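Local structure of Abbfa_003403 (Acinetobacter baumannii, 4ZXH) at residues A[650-655]-A[682-687]; A[980-985]-A[1035-1040]; A[992-997]-A[1083-1088]. The protein is a four-domain nonribosomal peptide synthetase whose condensation, adenylation, peptidyl carrier and thioesterase domains probably extend a carrier-bound chain and release it. All coordinates share one frame; numbering follows the deposited sequence.

Contact 1: A[650-655]-A[682-687]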
loop_
_atom_site.group_PDB
_atom_site.type_symbol
_atom_site.label_atom_id
_atom_site.label_comp_id
_atom_site.label_asym_id
_atom_site.label_seq_id
_atom_site.Cartn_x
_atom_site.Cartn_y
_atom_site.Cartn_z
ATOM N N SER A 650 -37.332 -17.500 -9.823
ATOM C CA SER A 650 -36.605 -16.800 -8.773
ATOM C C SER A 650 -36.185 -15.429 -9.282
ATOM O O SER A 650 -36.269 -14.423 -8.576
ATOM C CB SER A 650 -35.378 -17.604 -8.344
ATOM O OG SER A 650 -34.983 -17.317 -7.014
ATOM N N MET A 651 -35.743 -15.399 -10.529
ATOM C CA MET A 651 -35.284 -14.164 -11.128
ATOM C C MET A 651 -36.451 -13.215 -11.314
ATOM O O MET A 651 -36.306 -12.000 -11.136
ATOM C CB MET A 651 -34.577 -14.445 -12.454
ATOM C CG MET A 651 -33.094 -14.743 -12.258
ATOM S SD MET A 651 -32.168 -13.373 -11.475
ATOM C CE MET A 651 -31.309 -14.301 -10.254
ATOM N N ASN A 652 -37.620 -13.767 -11.631
ATOM C CA ASN A 652 -38.781 -12.916 -11.826
ATOM C C ASN A 652 -39.202 -12.168 -10.569
ATOM O O ASN A 652 -39.752 -11.080 -10.680
ATOM C CB ASN A 652 -39.969 -13.707 -12.341
ATOM C CG ASN A 652 -41.156 -12.815 -12.627
ATOM O OD1 ASN A 652 -41.096 -11.975 -13.531
ATOM N ND2 ASN A 652 -42.232 -12.961 -11.841
ATOM N N ASP A 653 -38.962 -12.752 -9.390
ATOM C CA ASP A 653 -39.276 -12.100 -8.102
ATOM C C ASP A 653 -38.551 -10.763 -7.997
ATOM O O ASP A 653 -39.084 -9.784 -7.475
ATOM C CB ASP A 653 -38.871 -12.981 -6.910
ATOM C CG ASP A 653 -39.790 -14.178 -6.710
ATOM O OD1 ASP A 653 -40.960 -14.129 -7.150
ATOM O OD2 ASP A 653 -39.328 -15.169 -6.100
ATOM N N ARG A 654 -37.327 -10.751 -8.517
ATOM C CA ARG A 654 -36.456 -9.586 -8.518
ATOM C C ARG A 654 -36.714 -8.618 -9.678
ATOM O O ARG A 654 -36.532 -7.408 -9.533
ATOM C CB ARG A 654 -34.999 -10.056 -8.551
ATOM C CG ARG A 654 -34.626 -10.884 -7.336
ATOM C CD ARG A 654 -33.426 -11.769 -7.570
ATOM N NE ARG A 654 -32.932 -12.297 -6.302
ATOM C CZ ARG A 654 -33.552 -13.214 -5.562
ATOM N NH1 ARG A 654 -34.712 -13.729 -5.944
ATOM N NH2 ARG A 654 -33.009 -13.611 -4.422
ATOM N N LEU A 655 -37.132 -9.149 -10.824
ATOM C CA LEU A 655 -37.261 -8.341 -12.033
ATOM C C LEU A 655 -38.687 -7.926 -12.328
ATOM O O LEU A 655 -38.905 -6.919 -12.999
ATOM C CB LEU A 655 -36.709 -9.097 -13.236
ATOM C CG LEU A 655 -35.209 -9.349 -13.209
ATOM C CD1 LEU A 655 -34.815 -10.085 -14.456
ATOM C CD2 LEU A 655 -34.470 -8.030 -13.086
ATOM N N LEU A 682 -40.671 -13.928 -22.507
ATOM C CA LEU A 682 -41.668 -14.766 -23.169
ATOM C C LEU A 682 -42.591 -15.445 -22.154
ATOM O O LEU A 682 -43.755 -15.689 -22.440
ATOM C CB LEU A 682 -40.998 -15.814 -24.034
ATOM C CG LEU A 682 -40.146 -15.300 -25.179
ATOM C CD1 LEU A 682 -39.516 -16.489 -25.884
ATOM C CD2 LEU A 682 -40.978 -14.478 -26.143
ATOM N N MET A 683 -42.073 -15.742 -20.966
ATOM C CA MET A 683 -42.908 -16.265 -19.886
ATOM C C MET A 683 -44.001 -15.276 -19.432
ATOM O O MET A 683 -44.983 -15.677 -18.788
ATOM C CB MET A 683 -42.041 -16.655 -18.679
ATOM C CG MET A 683 -41.163 -17.891 -18.866
ATOM S SD MET A 683 -39.800 -18.003 -17.662
ATOM C CE MET A 683 -40.644 -17.767 -16.104
ATOM N N TYR A 684 -43.854 -13.994 -19.755
ATOM C CA TYR A 684 -44.782 -13.013 -19.193
ATOM C C TYR A 684 -45.459 -12.086 -20.209
ATOM O O TYR A 684 -46.291 -11.251 -19.830
ATOM C CB TYR A 684 -44.051 -12.196 -18.115
ATOM C CG TYR A 684 -43.652 -13.069 -16.947
ATOM C CD1 TYR A 684 -44.602 -13.479 -16.013
ATOM C CD2 TYR A 684 -42.344 -13.531 -16.801
ATOM C CE1 TYR A 684 -44.273 -14.301 -14.953
ATOM C CE2 TYR A 684 -41.998 -14.360 -15.728
ATOM C CZ TYR A 684 -42.980 -14.737 -14.812
ATOM O OH TYR A 684 -42.681 -15.553 -13.752
ATOM N N GLY A 685 -45.130 -12.246 -21.491
ATOM C CA GLY A 685 -45.827 -11.530 -22.547
ATOM C C GLY A 685 -45.071 -10.346 -23.124
ATOM O O GLY A 685 -45.578 -9.630 -24.001
ATOM N N GLY A 686 -43.852 -10.140 -22.630
ATOM C CA GLY A 686 -42.994 -9.065 -23.099
ATOM C C GLY A 686 -42.265 -9.364 -24.402
ATOM O O GLY A 686 -42.582 -10.331 -25.088
ATOM N N VAL A 687 -41.286 -8.528 -24.737
ATOM C CA VAL A 687 -40.562 -8.636 -26.000
ATOM C C VAL A 687 -39.073 -8.964 -25.834
ATOM O O VAL A 687 -38.365 -8.343 -25.034
ATOM C CB VAL A 687 -40.682 -7.329 -26.806
ATOM C CG1 VAL A 687 -39.828 -7.400 -28.056
ATOM C CG2 VAL A 687 -42.129 -7.057 -27.152
#

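Contact 2: A[980-985]-A[1035-1040]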
loop_
_atom_site.group_PDB
_atom_site.type_symbol
_atom_site.label_atom_id
_atom_site.label_comp_id
_atom_site.label_asym_id
_atom_site.label_seq_id
_atom_site.Cartn_x
_atom_site.Cartn_y
_atom_site.Cartn_z
ATOM N N ILE A 980 22.862 16.953 -7.245
ATOM C CA ILE A 980 24.252 16.887 -6.783
ATOM C C ILE A 980 24.344 16.997 -5.253
ATOM O O ILE A 980 25.028 16.195 -4.615
ATOM C CB ILE A 980 25.126 17.973 -7.444
ATOM C CG1 ILE A 980 25.279 17.649 -8.933
ATOM C CG2 ILE A 980 26.485 18.036 -6.789
ATOM C CD1 ILE A 980 26.073 18.680 -9.725
ATOM N N GLU A 981 23.618 17.947 -4.663
ATOM C CA GLU A 981 23.623 18.119 -3.213
ATOM C C GLU A 981 23.005 16.922 -2.463
ATOM O O GLU A 981 23.495 16.525 -1.409
ATOM C CB GLU A 981 22.887 19.400 -2.825
ATOM C CG GLU A 981 22.829 19.631 -1.325
ATOM C CD GLU A 981 23.841 20.654 -0.820
ATOM O OE1 GLU A 981 24.072 21.669 -1.521
ATOM O OE2 GLU A 981 24.406 20.431 0.280
ATOM N N LEU A 982 21.937 16.342 -2.994
ATOM C CA LEU A 982 21.337 15.180 -2.341
ATOM C C LEU A 982 22.235 13.947 -2.457
ATOM O O LEU A 982 22.350 13.177 -1.510
ATOM C CB LEU A 982 19.956 14.876 -2.921
ATOM C CG LEU A 982 18.910 15.975 -2.702
ATOM C CD1 LEU A 982 17.623 15.711 -3.517
ATOM C CD2 LEU A 982 18.622 16.126 -1.205
ATOM N N CYS A 983 22.878 13.756 -3.605
ATOM C CA CYS A 983 23.741 12.594 -3.763
ATOM C C CYS A 983 24.894 12.664 -2.794
ATOM O O CYS A 983 25.118 11.725 -2.033
ATOM C CB CYS A 983 24.276 12.467 -5.187
ATOM S SG CYS A 983 23.125 11.717 -6.320
ATOM N N THR A 984 25.619 13.776 -2.812
ATOM C CA THR A 984 26.679 13.981 -1.834
ATOM C C THR A 984 26.187 13.779 -0.392
ATOM O O THR A 984 26.883 13.205 0.433
ATOM C CB THR A 984 27.274 15.362 -1.979
ATOM O OG1 THR A 984 27.926 15.424 -3.242
ATOM C CG2 THR A 984 28.306 15.585 -0.936
ATOM N N THR A 985 24.966 14.205 -0.096
ATOM C CA THR A 985 24.476 14.048 1.264
ATOM C C THR A 985 24.157 12.580 1.563
ATOM O O THR A 985 24.568 12.054 2.603
ATOM C CB THR A 985 23.262 14.922 1.535
ATOM O OG1 THR A 985 23.638 16.296 1.385
ATOM C CG2 THR A 985 22.861 14.760 2.929
ATOM N N SER A 1035 12.051 8.729 -1.104
ATOM C CA SER A 1035 13.322 8.238 -0.549
ATOM C C SER A 1035 14.477 7.942 -1.537
ATOM O O SER A 1035 15.539 7.446 -1.142
ATOM C CB SER A 1035 13.033 6.982 0.274
ATOM O OG SER A 1035 12.219 6.101 -0.464
ATOM N N THR A 1036 14.280 8.251 -2.808
ATOM C CA THR A 1036 15.396 8.293 -3.745
ATOM C C THR A 1036 15.773 9.734 -3.997
ATOM O O THR A 1036 14.971 10.630 -3.741
ATOM C CB THR A 1036 15.065 7.652 -5.078
ATOM O OG1 THR A 1036 14.109 8.478 -5.758
ATOM C CG2 THR A 1036 14.536 6.221 -4.884
ATOM N N VAL A 1037 16.979 9.970 -4.511
ATOM C CA VAL A 1037 17.397 11.342 -4.797
ATOM C C VAL A 1037 16.508 11.950 -5.878
ATOM O O VAL A 1037 16.119 13.117 -5.789
ATOM C CB VAL A 1037 18.854 11.412 -5.234
ATOM C CG1 VAL A 1037 19.183 12.811 -5.704
ATOM C CG2 VAL A 1037 19.754 11.017 -4.082
ATOM N N GLU A 1038 16.146 11.151 -6.881
ATOM C CA GLU A 1038 15.294 11.677 -7.937
ATOM C C GLU A 1038 13.987 12.210 -7.369
ATOM O O GLU A 1038 13.606 13.361 -7.628
ATOM C CB GLU A 1038 14.983 10.622 -8.993
ATOM C CG GLU A 1038 14.397 11.236 -10.272
ATOM C CD GLU A 1038 13.405 10.331 -10.970
ATOM O OE1 GLU A 1038 12.664 9.614 -10.266
ATOM O OE2 GLU A 1038 13.380 10.318 -12.219
ATOM N N ARG A 1039 13.305 11.362 -6.597
ATOM C CA ARG A 1039 11.961 11.672 -6.153
ATOM C C ARG A 1039 11.962 12.837 -5.169
ATOM O O ARG A 1039 11.088 13.703 -5.220
ATOM C CB ARG A 1039 11.309 10.432 -5.539
ATOM C CG ARG A 1039 10.750 9.522 -6.609
ATOM C CD ARG A 1039 10.374 8.120 -6.128
ATOM N NE ARG A 1039 9.432 8.054 -5.003
ATOM C CZ ARG A 1039 8.226 8.612 -4.980
ATOM N NH1 ARG A 1039 7.774 9.339 -6.002
ATOM N NH2 ARG A 1039 7.469 8.464 -3.915
ATOM N N LEU A 1040 12.952 12.867 -4.287
ATOM C CA LEU A 1040 13.033 13.920 -3.283
ATOM C C LEU A 1040 13.412 15.217 -3.966
ATOM O O LEU A 1040 12.939 16.282 -3.600
ATOM C CB LEU A 1040 14.048 13.544 -2.200
ATOM C CG LEU A 1040 14.336 14.492 -1.033
ATOM C CD1 LEU A 1040 13.112 14.739 -0.163
ATOM C CD2 LEU A 1040 15.456 13.877 -0.220
#

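Contact 3: A[992-997]-A[1083-1088]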
loop_
_atom_site.group_PDB
_atom_site.type_symbol
_atom_site.label_atom_id
_atom_site.label_comp_id
_atom_site.label_asym_id
_atom_site.label_seq_id
_atom_site.Cartn_x
_atom_site.Cartn_y
_atom_site.Cartn_z
ATOM N N VAL A 992 28.301 5.294 1.604
ATOM C CA VAL A 992 28.215 4.566 0.354
ATOM C C VAL A 992 29.008 5.381 -0.651
ATOM O O VAL A 992 28.784 6.578 -0.747
ATOM C CB VAL A 992 26.759 4.389 -0.096
ATOM C CG1 VAL A 992 26.673 3.579 -1.369
ATOM C CG2 VAL A 992 25.978 3.721 1.000
ATOM N N LYS A 993 29.936 4.749 -1.375
ATOM C CA LYS A 993 30.887 5.494 -2.195
ATOM C C LYS A 993 30.187 6.275 -3.280
ATOM O O LYS A 993 30.445 7.462 -3.413
ATOM C CB LYS A 993 31.939 4.578 -2.824
ATOM C CG LYS A 993 32.875 3.896 -1.817
ATOM C CD LYS A 993 33.662 4.914 -1.005
ATOM C CE LYS A 993 34.703 5.632 -1.850
ATOM N NZ LYS A 993 35.389 6.681 -1.062
ATOM N N ARG A 994 29.295 5.632 -4.034
ATOM C CA ARG A 994 28.689 6.269 -5.216
ATOM C C ARG A 994 27.188 6.015 -5.336
ATOM O O ARG A 994 26.746 4.883 -5.488
ATOM C CB ARG A 994 29.391 5.788 -6.474
ATOM C CG ARG A 994 28.934 6.460 -7.753
ATOM C CD ARG A 994 29.408 5.690 -8.965
ATOM N NE ARG A 994 30.837 5.798 -9.201
ATOM C CZ ARG A 994 31.616 4.773 -9.543
ATOM N NH1 ARG A 994 31.089 3.569 -9.632
ATOM N NH2 ARG A 994 32.916 4.940 -9.779
ATOM N N VAL A 995 26.405 7.082 -5.258
ATOM C CA VAL A 995 24.956 6.965 -5.153
ATOM C C VAL A 995 24.275 7.510 -6.388
ATOM O O VAL A 995 24.525 8.640 -6.804
ATOM C CB VAL A 995 24.416 7.705 -3.908
ATOM C CG1 VAL A 995 22.924 7.928 -4.001
ATOM C CG2 VAL A 995 24.754 6.933 -2.631
ATOM N N GLY A 996 23.414 6.693 -6.978
ATOM C CA GLY A 996 22.681 7.098 -8.153
ATOM C C GLY A 996 21.340 7.646 -7.743
ATOM O O GLY A 996 20.839 7.315 -6.680
ATOM N N ILE A 997 20.735 8.455 -8.602
ATOM C CA ILE A 997 19.504 9.139 -8.242
ATOM C C ILE A 997 18.295 8.205 -8.070
ATOM O O ILE A 997 17.238 8.654 -7.642
ATOM C CB ILE A 997 19.169 10.224 -9.275
ATOM C CG1 ILE A 997 18.794 9.601 -10.618
ATOM C CG2 ILE A 997 20.345 11.200 -9.426
ATOM C CD1 ILE A 997 18.381 10.621 -11.647
ATOM N N LEU A 1083 36.033 12.478 -8.486
ATOM C CA LEU A 1083 37.361 12.768 -7.936
ATOM C C LEU A 1083 37.389 12.659 -6.411
ATOM O O LEU A 1083 38.334 12.107 -5.836
ATOM C CB LEU A 1083 37.830 14.159 -8.344
ATOM C CG LEU A 1083 39.108 14.667 -7.670
ATOM C CD1 LEU A 1083 40.365 13.969 -8.200
ATOM C CD2 LEU A 1083 39.210 16.177 -7.801
ATOM N N SER A 1084 36.344 13.172 -5.763
ATOM C CA SER A 1084 36.276 13.196 -4.312
ATOM C C SER A 1084 36.224 11.771 -3.735
ATOM O O SER A 1084 36.669 11.541 -2.609
ATOM C CB SER A 1084 35.066 13.999 -3.854
ATOM O OG SER A 1084 33.931 13.156 -3.690
ATOM N N ARG A 1085 35.698 10.818 -4.506
ATOM C CA ARG A 1085 35.533 9.456 -4.005
ATOM C C ARG A 1085 36.880 8.761 -3.847
ATOM O O ARG A 1085 36.991 7.793 -3.121
ATOM C CB ARG A 1085 34.604 8.644 -4.922
ATOM C CG ARG A 1085 33.207 9.272 -5.061
ATOM C CD ARG A 1085 32.219 8.445 -5.843
ATOM N NE ARG A 1085 30.906 9.105 -5.872
ATOM C CZ ARG A 1085 30.360 9.696 -6.943
ATOM N NH1 ARG A 1085 30.997 9.726 -8.104
ATOM N NH2 ARG A 1085 29.168 10.269 -6.856
ATOM N N HIS A 1086 37.919 9.282 -4.488
ATOM C CA HIS A 1086 39.223 8.632 -4.425
ATOM C C HIS A 1086 40.279 9.447 -3.718
ATOM O O HIS A 1086 41.409 8.986 -3.569
ATOM C CB HIS A 1086 39.703 8.297 -5.836
ATOM C CG HIS A 1086 38.672 7.594 -6.653
ATOM N ND1 HIS A 1086 38.368 6.262 -6.475
ATOM C CD2 HIS A 1086 37.839 8.048 -7.617
ATOM C CE1 HIS A 1086 37.398 5.922 -7.305
ATOM N NE2 HIS A 1086 37.062 6.986 -8.010
ATOM N N LEU A 1087 39.932 10.667 -3.304
ATOM C CA LEU A 1087 40.848 11.442 -2.483
ATOM C C LEU A 1087 40.873 10.874 -1.062
ATOM O O LEU A 1087 39.911 10.257 -0.589
ATOM C CB LEU A 1087 40.480 12.925 -2.481
ATOM C CG LEU A 1087 40.985 13.710 -3.708
ATOM C CD1 LEU A 1087 40.468 15.152 -3.748
ATOM C CD2 LEU A 1087 42.495 13.708 -3.813
ATOM N N ASN A 1088 42.017 11.038 -0.417
ATOM C CA ASN A 1088 42.203 10.666 0.978
ATOM C C ASN A 1088 41.078 11.257 1.820
ATOM O O ASN A 1088 40.938 12.465 1.917
ATOM C CB ASN A 1088 43.580 11.151 1.443
ATOM C CG ASN A 1088 43.858 10.873 2.899
ATOM O OD1 ASN A 1088 42.981 10.460 3.657
ATOM N ND2 ASN A 1088 45.098 11.125 3.308
#

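Contact 1: A[650-655]-A[682-687]
In the adenylation domain, a member of the ANL family of adenylating enzymes, Asn-652 from the last turn of helix 641-655 meets Tyr-684 from the loop that leads into strand 687-690. The contact illustrates how a flat amide can be laid on an aromatic ring without a hydrogen bond between them. The two side chains reach out from opposite directions, and their planes end up only 12° apart. OD1 of Asn-652 sits over one face of the Tyr-684 ring, 3.3 Å above its plane and displaced toward the rim on the CE2 side. The amide carbon lies nearer the phenol end, with CG of Asn-652 at 3.4 Å from CZ of Tyr-684. Although ND2 of Asn-652 comes within 3.3 Å of OH of Tyr-684, the angle is poor and the two do not form a hydrogen bond. With CG of Asn-652 anti to the backbone N (chi1 -176°), the amide swings out from the helix over the ring. Around this partly exposed pair, Met-486 of helix 483-494 and Leu-649 also touch the tyrosine, while the neighbouring Met-683 packs against Leu-483 and Leu-648. A bond on its own side of the contact probably sets the amide's rotation: OD1 of Asn-652 accepts a hydrogen bond from the backbone N of Val-657, just beyond the helix.

Contact 2: A[980-985]-A[1035-1040]
Leu-982 and Val-1037 bury the most surface where the first and last helices meet in the four-helix bundle of the peptidyl carrier domain, the fold that bears the phosphopantetheine arm. Leu-982 projects from helix 977-990 and Val-1037 from the first turn of helix 1037-1046, and the two slide past each other in opposite directions. Their backbones come close, with the CA atoms of Leu-982 and Val-1037 only 6.0 Å apart, so it is the base of the leucine that is touched first: its CB meets CG1 of Val-1037 at 3.6 Å. Both valine methyls face CB of Leu-982 and also SG of Cys-983, which lies 4.1 Å from CG1 and from CG2 of Val-1037. Of the two, only CG1 also nears CD1 of Leu-982, at 4.0 Å. Farther along, CD2 of Leu-982 reaches CD2 of Leu-1040 at 4.0 Å, one turn on from the valine. A chi1 of 179° turns the Leu-1040 branch away from its own amide nitrogen to present that methyl. The side chains that meet are buried and apolar, with no hydrogen bond between the segments; Leu-1018 of helix 1008-1022 packs beside Leu-982, and Met-1081 on Cys-983. The start of the valine-bearing helix is fixed by an N-cap, OG1 of Thr-1036 accepting from N of Arg-1039 at 3.1 Å with a nearly straight N-H...O angle of 165°.

Contact 3: A[992-997]-A[1083-1088]
Arg-1085 stretches out from helix 1081-1086 of the thioesterase to meet Arg-994, and the two side chains cross at about a right angle. What covers the guanidinium of Arg-1085 is the aliphatic part of its neighbour: CG of Arg-994 stands over the centre of one face, 3.6 Å from the plane. The two guanidinium planes are turned 79° apart, which rules out a parallel pairing of the charged groups. Arg-994 leaves the loop with its first torsion extended (chi1 -175°) and then bends at chi3, bringing its NE to 4.1 Å from NH1 of Arg-1085. This closeness of like charges is probably eased by Glu-1082, whose OE1 forms salt bridges with both nitrogens. On its other arm Arg-1085 NH2 pairs with Glu-987, whose OE2 also accepts from the backbone N of Val-995 and so links the arginine to the loop around it.

Lys-993 and Arg-1085 exchange hydrogen bonds, each side chain donating to the other's main-chain O, one of them weak. The weak one runs 3.0 Å from NE of Arg-1085 to O of Lys-993, which lies near the guanidinium plane. In return NZ of Lys-993 gives a hydrogen bond to O of Arg-1085 at 2.8 Å, in the carbonyl plane and on a lone pair. The lysine chain folds back at chi2 and chi3 to reach it. A buried arginine held by salt bridges to Glu-987 and Glu-1082 and, weakly, by a loop carbonyl here forms an interdomain joint, between the carrier's first loop and the alpha/beta-hydrolase fold of the thioesterase.

How the contacts relate
Read from the N terminus, contact 1 closes first, joining 650-655 to 682-687 across 26 intervening residues within the adenylation domain. It stands apart in series, its centre about 66 Å from that of contact 2 and on the opposite side of the chain's centre. Contacts 2 and 3 instead cross: 980-985 is followed by 992-997, then 1035-1040, then 1083-1088. Contact 2 brings together the first and last helices of the carrier bundle, 977-990 and 1037-1046, whereas contact 3 ties that bundle to the thioesterase. Their centres are about 14 Å apart and they touch directly, N of Glu-1038 probably hydrogen-bonding O of Ile-997 at 2.8 Å, so the two contacts adjoin.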